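Local coordinates for protein esterase D (Lactobacillus rhamnosus, PDB 3DKR) that probably hydrolyses carboxylic esters as a serine hydrolase of the alpha/beta hydrolase fold, at residues Pro15-Gly20 / Tyr50-Leu56. Numbering follows the deposited sequence.
Sequences PFEYEG and YGVYVPL
One face of the Phe16 ring rests on Val54, whose CG2 lies 3.9 Å from the ring centroid in a CH-pi contact, while CE2 of Tyr18 meets the ring edge in plane. Over one face of the Tyr53 ring lies Pro55 CD, 4.3 Å above the plane and offset toward the rim; Tyr53 CD1 comes obliquely to Phe16 O (3.5 Å) and Glu17 CB (4.0 Å). With CG set between the backbone N and the carbonyl carbon (chi1 68°), the phenyl group of Phe16 leans across toward the neighbouring strand, its CZ within 3.6 Å of Val54 CG2. Were an alanine to take its place, Val54 CG2 would probably lose the ring lying over it, and Tyr18 CE2 the ring edge it meets. On the same face of the sheet as Phe16 and Val54, Tyr18 lies beside Val52, CD2 to CB 4.0 Å. On the other face, with Tyr53, Glu17 OE2 forms a salt bridge with Lys91 and OE1 a hydrogen bond with His87 NE2.

The backbones illustrate antiparallel pairing. Phe16 with Val54 and Tyr18 with Val52 are hydrogen-bonded pairs, two bonds each; Val54 N to Phe16 O (2.9 Å) is nearly collinear with the carbonyl, whereas Phe16 N sits 31° out of the carbonyl plane of Val54. Beyond the last pair, a water donates to both Glu19 O and Tyr50 O.

Strand 16-18 is an outermost strand of the alpha/beta hydrolase sheet, antiparallel to 51-54. Phe16 and Tyr18 face helix 39-47, Glu17 and Tyr53 face helix 74-89, and strand 51-54 pairs on its other side with strand 23-28.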
# COMPACT_ATOMS: atom_id res chain seq x y z
N PRO A 15 5.14 -2.69 -13.64
CA PRO A 15 5.60 -3.40 -12.44
C PRO A 15 7.10 -3.55 -12.57
O PRO A 15 7.62 -3.57 -13.69
CB PRO A 15 4.92 -4.76 -12.55
CG PRO A 15 4.50 -4.89 -13.97
CD PRO A 15 4.28 -3.53 -14.49
N PHE A 16 7.82 -3.65 -11.45
CA PHE A 16 9.27 -3.84 -11.53
C PHE A 16 9.82 -4.68 -10.39
O PHE A 16 9.17 -4.85 -9.38
CB PHE A 16 10.02 -2.51 -11.65
CG PHE A 16 9.98 -1.63 -10.42
CD1 PHE A 16 8.93 -0.73 -10.22
CD2 PHE A 16 11.02 -1.64 -9.50
CE1 PHE A 16 8.90 0.09 -9.10
CE2 PHE A 16 10.99 -0.82 -8.41
CZ PHE A 16 9.93 0.06 -8.21
N GLU A 17 11.02 -5.21 -10.61
CA GLU A 17 11.60 -6.17 -9.68
C GLU A 17 13.09 -6.01 -9.62
O GLU A 17 13.75 -5.91 -10.65
CB GLU A 17 11.28 -7.61 -10.08
CG GLU A 17 11.83 -8.64 -9.08
CD GLU A 17 11.25 -10.05 -9.22
OE1 GLU A 17 10.46 -10.31 -10.15
OE2 GLU A 17 11.60 -10.89 -8.36
N TYR A 18 13.61 -5.99 -8.40
CA TYR A 18 15.03 -6.03 -8.16
C TYR A 18 15.40 -7.36 -7.54
O TYR A 18 14.79 -7.79 -6.54
CB TYR A 18 15.44 -4.94 -7.18
CG TYR A 18 15.11 -3.54 -7.60
CD1 TYR A 18 15.05 -3.17 -8.94
CD2 TYR A 18 14.89 -2.55 -6.64
CE1 TYR A 18 14.75 -1.85 -9.31
CE2 TYR A 18 14.60 -1.26 -7.00
CZ TYR A 18 14.52 -0.91 -8.34
OH TYR A 18 14.22 0.41 -8.69
N GLU A 19 16.44 -7.98 -8.08
CA GLU A 19 16.91 -9.26 -7.53
C GLU A 19 17.67 -9.04 -6.25
O GLU A 19 18.40 -8.06 -6.12
CB GLU A 19 17.81 -9.98 -8.53
CG GLU A 19 17.16 -10.22 -9.87
CD GLU A 19 15.82 -10.91 -9.79
OE1 GLU A 19 15.71 -11.95 -9.08
OE2 GLU A 19 14.86 -10.39 -10.42
N GLY A 20 17.50 -9.96 -5.31
CA GLY A 20 18.28 -9.95 -4.08
C GLY A 20 18.93 -11.29 -3.83
O GLY A 20 19.21 -12.05 -4.77
N TYR A 50 18.35 -5.87 -0.40
CA TYR A 50 17.08 -6.60 -0.45
C TYR A 50 16.58 -6.76 -1.88
O TYR A 50 16.75 -5.86 -2.70
CB TYR A 50 16.03 -5.85 0.35
CG TYR A 50 16.31 -5.82 1.83
CD1 TYR A 50 16.07 -6.93 2.62
CD2 TYR A 50 16.82 -4.68 2.43
CE1 TYR A 50 16.34 -6.91 3.98
CE2 TYR A 50 17.07 -4.64 3.79
CZ TYR A 50 16.84 -5.75 4.56
OH TYR A 50 17.10 -5.70 5.91
N GLY A 51 15.94 -7.90 -2.16
CA GLY A 51 15.15 -8.06 -3.39
C GLY A 51 13.85 -7.32 -3.19
O GLY A 51 13.37 -7.20 -2.06
N VAL A 52 13.25 -6.82 -4.28
CA VAL A 52 12.06 -6.00 -4.18
C VAL A 52 11.14 -6.31 -5.37
O VAL A 52 11.64 -6.51 -6.46
CB VAL A 52 12.37 -4.47 -4.18
CG1 VAL A 52 11.09 -3.69 -3.86
CG2 VAL A 52 13.49 -4.15 -3.19
N TYR A 53 9.84 -6.37 -5.13
CA TYR A 53 8.85 -6.57 -6.19
C TYR A 53 7.69 -5.63 -5.99
O TYR A 53 7.13 -5.59 -4.91
CB TYR A 53 8.36 -8.00 -6.21
CG TYR A 53 7.38 -8.33 -7.31
CD1 TYR A 53 7.59 -7.93 -8.62
CD2 TYR A 53 6.25 -9.09 -7.04
CE1 TYR A 53 6.68 -8.26 -9.62
CE2 TYR A 53 5.36 -9.44 -8.03
CZ TYR A 53 5.58 -9.02 -9.31
OH TYR A 53 4.69 -9.41 -10.30
N VAL A 54 7.39 -4.85 -7.03
CA VAL A 54 6.39 -3.80 -6.99
C VAL A 54 5.40 -4.03 -8.14
O VAL A 54 5.64 -3.59 -9.27
CB VAL A 54 7.02 -2.40 -7.11
CG1 VAL A 54 5.97 -1.33 -6.84
CG2 VAL A 54 8.20 -2.27 -6.15
N PRO A 55 4.32 -4.76 -7.86
CA PRO A 55 3.33 -5.00 -8.91
C PRO A 55 2.50 -3.77 -9.24
O PRO A 55 2.49 -2.81 -8.47
CB PRO A 55 2.44 -6.10 -8.32
CG PRO A 55 2.56 -5.95 -6.85
CD PRO A 55 3.97 -5.46 -6.60
N LEU A 56 1.76 -3.85 -10.34
CA LEU A 56 0.82 -2.82 -10.75
C LEU A 56 -0.61 -3.34 -10.55
O LEU A 56 -0.95 -4.40 -11.06
CB LEU A 56 1.02 -2.49 -12.23
CG LEU A 56 0.02 -1.56 -12.89
CD1 LEU A 56 0.02 -0.18 -12.27
CD2 LEU A 56 0.29 -1.51 -14.42
O HOH W 1 19.15 -6.02 -4.03